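Local coordinates for protein porin B (PDB 4GEY) that forms a beta-barrel channel in the outer membrane of Pseudomonas putida and probably lets sugars such as glucose cross it, at residues Asp79-Lys82 with His87-Glu90; Trp135-Tyr140 with Asp146-Arg151. The protein carries 2 engineered substitutions. All coordinates share one frame; numbering follows the deposited sequence.

Contact 1: Asp79-Lys82 with His87-Glu90; sequences DLQK and HDAE
Gln81 reaches across the turn to Asp88, its carboxamide oxygen accepting the backbone N-H of that residue: Asp88 N lies 3.0 Å from Gln81 OE1, in the carbonyl plane and on a lone pair, although the angle at the hydrogen is only 136°. With CG anti to the backbone N (chi1 -170°) and the chain extended beyond it, the glutamine runs beside His87, the two side chains pointing the same way with amide and ring planes 28° apart. Gln81 OE1 also passes 3.3 Å from His87 CD2, an oblique approach to the imidazole. The other bond between the segments is made by the main chain. Leu80 N donates to Ala89 O at 3.1 Å, from well above the carbonyl plane and again at a bent angle. Next to this bond the two buried apolar residues close up, Leu80 CB lying 3.7 Å from Ala89 CB, while one leucine methyl, CD1, rests against the backbone of Glu90. Asp79 caps the next two N-H groups of helix 80-83, those of Gln81 and Lys82. Asp79 OD1 accepts Lys82 N at 3.2 Å, from above the carboxylate plane, and Gln81 N more weakly. Lys82 NZ bonds to Asp39 O, and His87 O takes a hydrogen bond from the side chain of Gln138. Asp79 and Glu90 form the last antiparallel, non-hydrogen-bonded pair before the strands part. Together these features describe a beta hairpin of the porin barrel whose connection includes a short helix, N-capped by the aspartate that ends the first strand.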
loop_
_atom_site.group_PDB
_atom_site.type_symbol
_atom_site.label_atom_id
_atom_site.label_comp_id
_atom_site.label_asym_id
_atom_site.label_seq_id
_atom_site.Cartn_x
_atom_site.Cartn_y
_atom_site.Cartn_z
ATOM N N ASP A 79 25.556 7.041 0.198
ATOM C CA ASP A 79 26.448 6.138 0.901
ATOM C C ASP A 79 27.303 7.005 1.835
ATOM O O ASP A 79 28.332 7.549 1.420
ATOM C CB ASP A 79 27.319 5.399 -0.122
ATOM C CG ASP A 79 28.166 4.305 0.500
ATOM O OD1 ASP A 79 28.732 4.519 1.590
ATOM O OD2 ASP A 79 28.273 3.222 -0.114
ATOM N N LEU A 80 26.878 7.144 3.090
ATOM C CA LEU A 80 27.570 8.037 4.021
ATOM C C LEU A 80 28.946 7.527 4.464
ATOM O O LEU A 80 29.702 8.249 5.126
ATOM C CB LEU A 80 26.708 8.335 5.247
ATOM C CG LEU A 80 25.427 9.133 5.027
ATOM C CD1 LEU A 80 24.754 9.389 6.370
ATOM C CD2 LEU A 80 25.713 10.425 4.299
ATOM N N GLN A 81 29.277 6.290 4.110
ATOM C CA GLN A 81 30.581 5.762 4.473
ATOM C C GLN A 81 31.635 6.308 3.526
ATOM O O GLN A 81 32.738 6.650 3.955
ATOM C CB GLN A 81 30.607 4.239 4.454
ATOM C CG GLN A 81 31.880 3.686 5.057
ATOM C CD GLN A 81 31.988 2.181 4.945
ATOM O OE1 GLN A 81 31.129 1.438 5.439
ATOM N NE2 GLN A 81 33.048 1.717 4.287
ATOM N N LYS A 82 31.294 6.389 2.242
ATOM C CA LYS A 82 32.192 6.972 1.259
ATOM C C LYS A 82 32.215 8.479 1.434
ATOM O O LYS A 82 33.266 9.095 1.472
ATOM C CB LYS A 82 31.765 6.572 -0.167
ATOM C CG LYS A 82 31.745 5.059 -0.473
ATOM C CD LYS A 82 31.217 4.796 -1.896
ATOM C CE LYS A 82 31.105 3.320 -2.267
ATOM N NZ LYS A 82 30.619 3.121 -3.672
ATOM N N HIS A 87 30.748 4.447 9.099
ATOM C CA HIS A 87 30.690 3.013 8.779
ATOM C C HIS A 87 29.257 2.479 8.638
ATOM O O HIS A 87 28.410 2.731 9.501
ATOM C CB HIS A 87 31.511 2.180 9.781
ATOM C CG HIS A 87 31.690 0.744 9.372
ATOM N ND1 HIS A 87 31.181 -0.308 10.105
ATOM C CD2 HIS A 87 32.303 0.190 8.298
ATOM C CE1 HIS A 87 31.479 -1.448 9.503
ATOM N NE2 HIS A 87 32.158 -1.172 8.402
ATOM N N ASP A 88 29.036 1.698 7.576
ATOM C CA ASP A 88 27.719 1.525 6.943
ATOM C C ASP A 88 26.618 2.430 7.460
ATOM O O ASP A 88 25.827 2.058 8.319
ATOM C CB ASP A 88 27.237 0.070 6.841
ATOM C CG ASP A 88 28.008 -0.873 7.710
ATOM O OD1 ASP A 88 28.455 -0.454 8.794
ATOM O OD2 ASP A 88 28.148 -2.046 7.309
ATOM N N ALA A 89 26.613 3.641 6.927
ATOM C CA ALA A 89 25.548 4.587 7.154
ATOM C C ALA A 89 24.975 4.938 5.789
ATOM O O ALA A 89 25.674 4.859 4.784
ATOM C CB ALA A 89 26.081 5.826 7.852
ATOM N N GLU A 90 23.698 5.299 5.760
ATOM C CA GLU A 90 23.007 5.652 4.528
ATOM C C GLU A 90 22.056 6.792 4.818
ATOM O O GLU A 90 21.432 6.820 5.878
ATOM C CB GLU A 90 22.183 4.476 3.995
ATOM C CG GLU A 90 22.930 3.172 3.854
ATOM C CD GLU A 90 22.028 2.036 3.420
ATOM O OE1 GLU A 90 20.919 2.316 2.907
ATOM O OE2 GLU A 90 22.427 0.864 3.597
#

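Contact 2: Trp135-Tyr140 with Asp146-Arg151; sequences WIKQKY and DVKFGR. With C8E ((hydroxyethyloxy)tri(ethyloxy)octane), chain G; DMU (decyl-beta-D-maltopyranoside), chain M.
Trp135 and Lys148 carry the most buried surface of this strand pair. The lysine, fully extended, crosses one face of the indole and sets Lys148 CE 3.5 Å from the centroid of the Trp135 five-membered ring, a CH-pi contact. Lys148 NZ, 4.1 Å from the centroid of that Trp135 ring, adds a cation-pi interaction while forming salt bridges to Glu156 and Asp157. Arg151 O lies in plane at the indole edge. Asp146 follows: Asp146 OD1 lies 3.2 Å from Lys137 CD, and OD2 runs alongside Lys139, but the salt bridge of this carboxylate goes to Arg194. On the face of Ile136, Gln138 and Val147, detergent covers the strands. Tyr140 OH donates to Gln138 OE1, in the carbonyl plane and on a lone pair; the ring presents its CE2 edge to Val147 CG2 and takes the decyl chain of the maltoside over one face. An alanine here is likely to leave Gln138 OE1 without its hydroxyl donor, although NE2 keeps its bond to His87 O, and Val147 CG2 without the ring edge. Four backbone bonds join the pair as an antiparallel hairpin, flanked by strand 89-100 beside 129-140 and by strand 190-198 beside 145-149.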
loop_
_atom_site.group_PDB
_atom_site.type_symbol
_atom_site.label_atom_id
_atom_site.label_comp_id
_atom_site.label_asym_id
_atom_site.label_seq_id
_atom_site.Cartn_x
_atom_site.Cartn_y
_atom_site.Cartn_z
ATOM N N TRP A 135 15.665 10.016 5.742
ATOM C CA TRP A 135 16.151 9.231 6.843
ATOM C C TRP A 135 17.609 8.837 6.756
ATOM O O TRP A 135 18.175 8.693 5.675
ATOM C CB TRP A 135 15.267 8.004 7.063
ATOM C CG TRP A 135 14.999 7.106 5.874
ATOM C CD1 TRP A 135 13.812 6.969 5.207
ATOM C CD2 TRP A 135 15.904 6.178 5.260
ATOM N NE1 TRP A 135 13.930 6.030 4.208
ATOM C CE2 TRP A 135 15.203 5.530 4.221
ATOM C CE3 TRP A 135 17.238 5.845 5.474
ATOM C CZ2 TRP A 135 15.791 4.576 3.405
ATOM C CZ3 TRP A 135 17.815 4.895 4.658
ATOM C CH2 TRP A 135 17.094 4.277 3.638
ATOM N N ILE A 136 18.206 8.679 7.928
ATOM C CA ILE A 136 19.574 8.215 8.054
ATOM C C ILE A 136 19.511 6.832 8.685
ATOM O O ILE A 136 18.608 6.537 9.470
ATOM C CB ILE A 136 20.406 9.196 8.902
ATOM C CG1 ILE A 136 21.853 8.732 9.033
ATOM C CG2 ILE A 136 19.779 9.396 10.269
ATOM C CD1 ILE A 136 22.709 9.697 9.831
ATOM N N LYS A 137 20.444 5.969 8.313
ATOM C CA LYS A 137 20.432 4.594 8.794
ATOM C C LYS A 137 21.845 4.082 9.057
ATOM O O LYS A 137 22.734 4.309 8.253
ATOM C CB LYS A 137 19.740 3.700 7.768
ATOM C CG LYS A 137 19.814 2.221 8.087
ATOM C CD LYS A 137 18.817 1.445 7.255
ATOM C CE LYS A 137 19.431 0.941 5.988
ATOM N NZ LYS A 137 18.338 0.604 5.048
ATOM N N GLN A 138 22.058 3.396 10.177
ATOM C CA GLN A 138 23.367 2.799 10.431
ATOM C C GLN A 138 23.268 1.352 10.935
ATOM O O GLN A 138 22.388 1.011 11.724
ATOM C CB GLN A 138 24.187 3.672 11.393
ATOM C CG GLN A 138 25.670 3.291 11.473
ATOM C CD GLN A 138 26.524 4.327 12.209
ATOM O OE1 GLN A 138 26.242 4.699 13.350
ATOM N NE2 GLN A 138 27.577 4.800 11.545
ATOM N N LYS A 139 24.169 0.498 10.468
ATOM C CA LYS A 139 24.224 -0.869 10.973
ATOM C C LYS A 139 25.406 -1.039 11.933
ATOM O O LYS A 139 26.357 -0.267 11.894
ATOM C CB LYS A 139 24.277 -1.885 9.829
ATOM C CG LYS A 139 23.258 -1.624 8.721
ATOM C CD LYS A 139 22.997 -2.874 7.892
ATOM C CE LYS A 139 22.837 -2.567 6.414
ATOM N NZ LYS A 139 24.060 -2.990 5.682
ATOM N N TYR A 140 25.331 -2.026 12.818
ATOM C CA TYR A 140 26.396 -2.249 13.792
ATOM C C TYR A 140 26.650 -3.743 13.936
ATOM O O TYR A 140 25.762 -4.551 13.658
ATOM C CB TYR A 140 26.030 -1.636 15.154
ATOM C CG TYR A 140 25.591 -0.188 15.076
ATOM C CD1 TYR A 140 26.515 0.828 14.870
ATOM C CD2 TYR A 140 24.250 0.160 15.196
ATOM C CE1 TYR A 140 26.116 2.147 14.778
ATOM C CE2 TYR A 140 23.841 1.478 15.115
ATOM C CZ TYR A 140 24.774 2.473 14.898
ATOM O OH TYR A 140 24.360 3.793 14.810
ATOM N N ASP A 146 20.404 -2.928 13.060
ATOM C CA ASP A 146 20.124 -1.955 12.024
ATOM C C ASP A 146 19.263 -0.833 12.605
ATOM O O ASP A 146 18.093 -1.042 12.902
ATOM C CB ASP A 146 19.403 -2.669 10.874
ATOM C CG ASP A 146 19.352 -1.849 9.598
ATOM O OD1 ASP A 146 19.133 -0.624 9.680
ATOM O OD2 ASP A 146 19.513 -2.439 8.505
ATOM N N VAL A 147 19.836 0.356 12.774
ATOM C CA VAL A 147 19.068 1.498 13.275
ATOM C C VAL A 147 18.758 2.527 12.192
ATOM O O VAL A 147 19.646 2.943 11.453
ATOM C CB VAL A 147 19.742 2.176 14.493
ATOM C CG1 VAL A 147 18.956 3.403 14.931
ATOM C CG2 VAL A 147 19.831 1.201 15.644
ATOM N N LYS A 148 17.490 2.934 12.120
ATOM C CA LYS A 148 16.989 3.820 11.072
ATOM C C LYS A 148 16.078 4.897 11.655
ATOM O O LYS A 148 15.110 4.588 12.349
ATOM C CB LYS A 148 16.212 3.000 10.043
ATOM C CG LYS A 148 15.599 3.793 8.885
ATOM C CD LYS A 148 14.715 2.863 8.052
ATOM C CE LYS A 148 14.061 3.570 6.890
ATOM N NZ LYS A 148 13.381 2.601 5.994
ATOM N N PHE A 149 16.378 6.158 11.359
ATOM C CA PHE A 149 15.653 7.279 11.959
ATOM C C PHE A 149 15.361 8.385 10.942
ATOM O O PHE A 149 16.194 8.687 10.092
ATOM C CB PHE A 149 16.442 7.860 13.139
ATOM C CG PHE A 149 15.899 9.172 13.639
ATOM C CD1 PHE A 149 14.793 9.206 14.484
ATOM C CD2 PHE A 149 16.479 10.378 13.250
ATOM C CE1 PHE A 149 14.278 10.422 14.941
ATOM C CE2 PHE A 149 15.968 11.601 13.702
ATOM C CZ PHE A 149 14.869 11.624 14.545
ATOM N N GLY A 150 14.187 9.000 11.048
ATOM C CA GLY A 150 13.852 10.122 10.200
ATOM C C GLY A 150 12.389 10.137 9.805
ATOM O O GLY A 150 11.509 9.976 10.653
ATOM N N ARG A 151 12.117 10.338 8.518
ATOM C CA ARG A 151 10.740 10.348 8.044
ATOM C C ARG A 151 10.492 9.341 6.926
ATOM O O ARG A 151 11.199 9.339 5.921
ATOM C CB ARG A 151 10.313 11.741 7.585
ATOM C CG ARG A 151 10.121 12.757 8.693
ATOM C CD ARG A 151 9.607 14.086 8.130
ATOM N NE ARG A 151 8.168 14.061 7.875
ATOM C CZ ARG A 151 7.244 14.426 8.763
ATOM N NH1 ARG A 151 7.608 14.842 9.971
ATOM N NH2 ARG A 151 5.951 14.380 8.454
HETATM C C1 C8E G . 21.158 6.372 13.511
HETATM C C2 C8E G . 22.096 7.430 12.935
HETATM C C3 C8E G . 23.511 7.323 13.498
HETATM C C4 C8E G . 24.485 8.162 12.666
HETATM C C5 C8E G . 25.693 8.655 13.471
HETATM C C6 C8E G . 26.997 8.208 12.814
HETATM C C7 C8E G . 28.238 8.623 13.595
HETATM C C8 C8E G . 28.938 9.818 12.953
HETATM O O9 C8E G . 30.229 9.997 13.510
HETATM C C10 C8E G . 31.099 8.938 13.167
HETATM C C11 C8E G . 32.542 9.295 13.492
HETATM O O12 C8E G . 33.381 8.289 12.962
HETATM C C1 DMU M . 30.776 -1.546 15.543
HETATM C C2 DMU M . 31.621 -2.649 15.178
HETATM C C3 DMU M . 32.789 -2.883 16.052
HETATM C C4 DMU M . 32.485 -2.840 17.572
HETATM O O5 DMU M . 31.553 -1.631 17.824
HETATM C C6 DMU M . 30.400 -1.562 16.943
HETATM O O7 DMU M . 33.417 -4.140 15.693
HETATM O O16 DMU M . 29.601 -0.423 17.281
HETATM C C18 DMU M . 28.831 -0.360 18.477
HETATM C C19 DMU M . 27.652 0.654 18.518
HETATM C C22 DMU M . 26.382 0.297 19.368
HETATM C C25 DMU M . 25.009 0.626 18.789
HETATM C C28 DMU M . 23.813 -0.174 19.254
HETATM C C31 DMU M . 22.454 0.173 18.677
HETATM C C34 DMU M . 21.251 0.211 19.586
HETATM O O49 DMU M . 29.561 -1.572 14.695
HETATM O O55 DMU M . 32.070 -2.538 13.781
HETATM C C57 DMU M . 33.601 -2.768 18.340
HETATM O O61 DMU M . 34.360 -1.606 18.262
HETATM C C5 DMU M . 35.017 -5.208 14.269
HETATM C C7 DMU M . 35.564 -6.229 15.111
HETATM C C8 DMU M . 36.790 -5.822 15.827
HETATM C C9 DMU M . 36.710 -4.424 16.535
HETATM O O1 DMU M . 35.577 -3.539 15.981
HETATM C C10 DMU M . 34.618 -3.998 14.997
HETATM O O2 DMU M . 37.134 -6.777 16.795
HETATM O O3 DMU M . 33.899 -5.754 13.475
HETATM O O4 DMU M . 35.834 -7.393 14.278
HETATM C C11 DMU M . 37.832 -3.730 16.402
HETATM O O6 DMU M . 37.816 -2.439 16.913
#

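The two contacts follow one another along the barrel wall and meet through strands 89-100 and 129-140, where Lys137 N is 2.8 Å from Glu90 O, a probable hydrogen bond; their centres are about 11 Å apart. Contact 1 is the smaller and lies farther from the middle of the chain, at a turn where the regular ladder gives way to a capped helix. Its chemistry is mostly polar and backbone-based, with one small apolar patch. Contact 2 is a true strand pair with about twice the buried surface. Half its touching residues are buried, against two of seven in contact 1, and its two faces differ: one bears charged side chains and an indole, the other mostly apolar side chains and one glutamine against detergent, consistent with a membrane-facing surface.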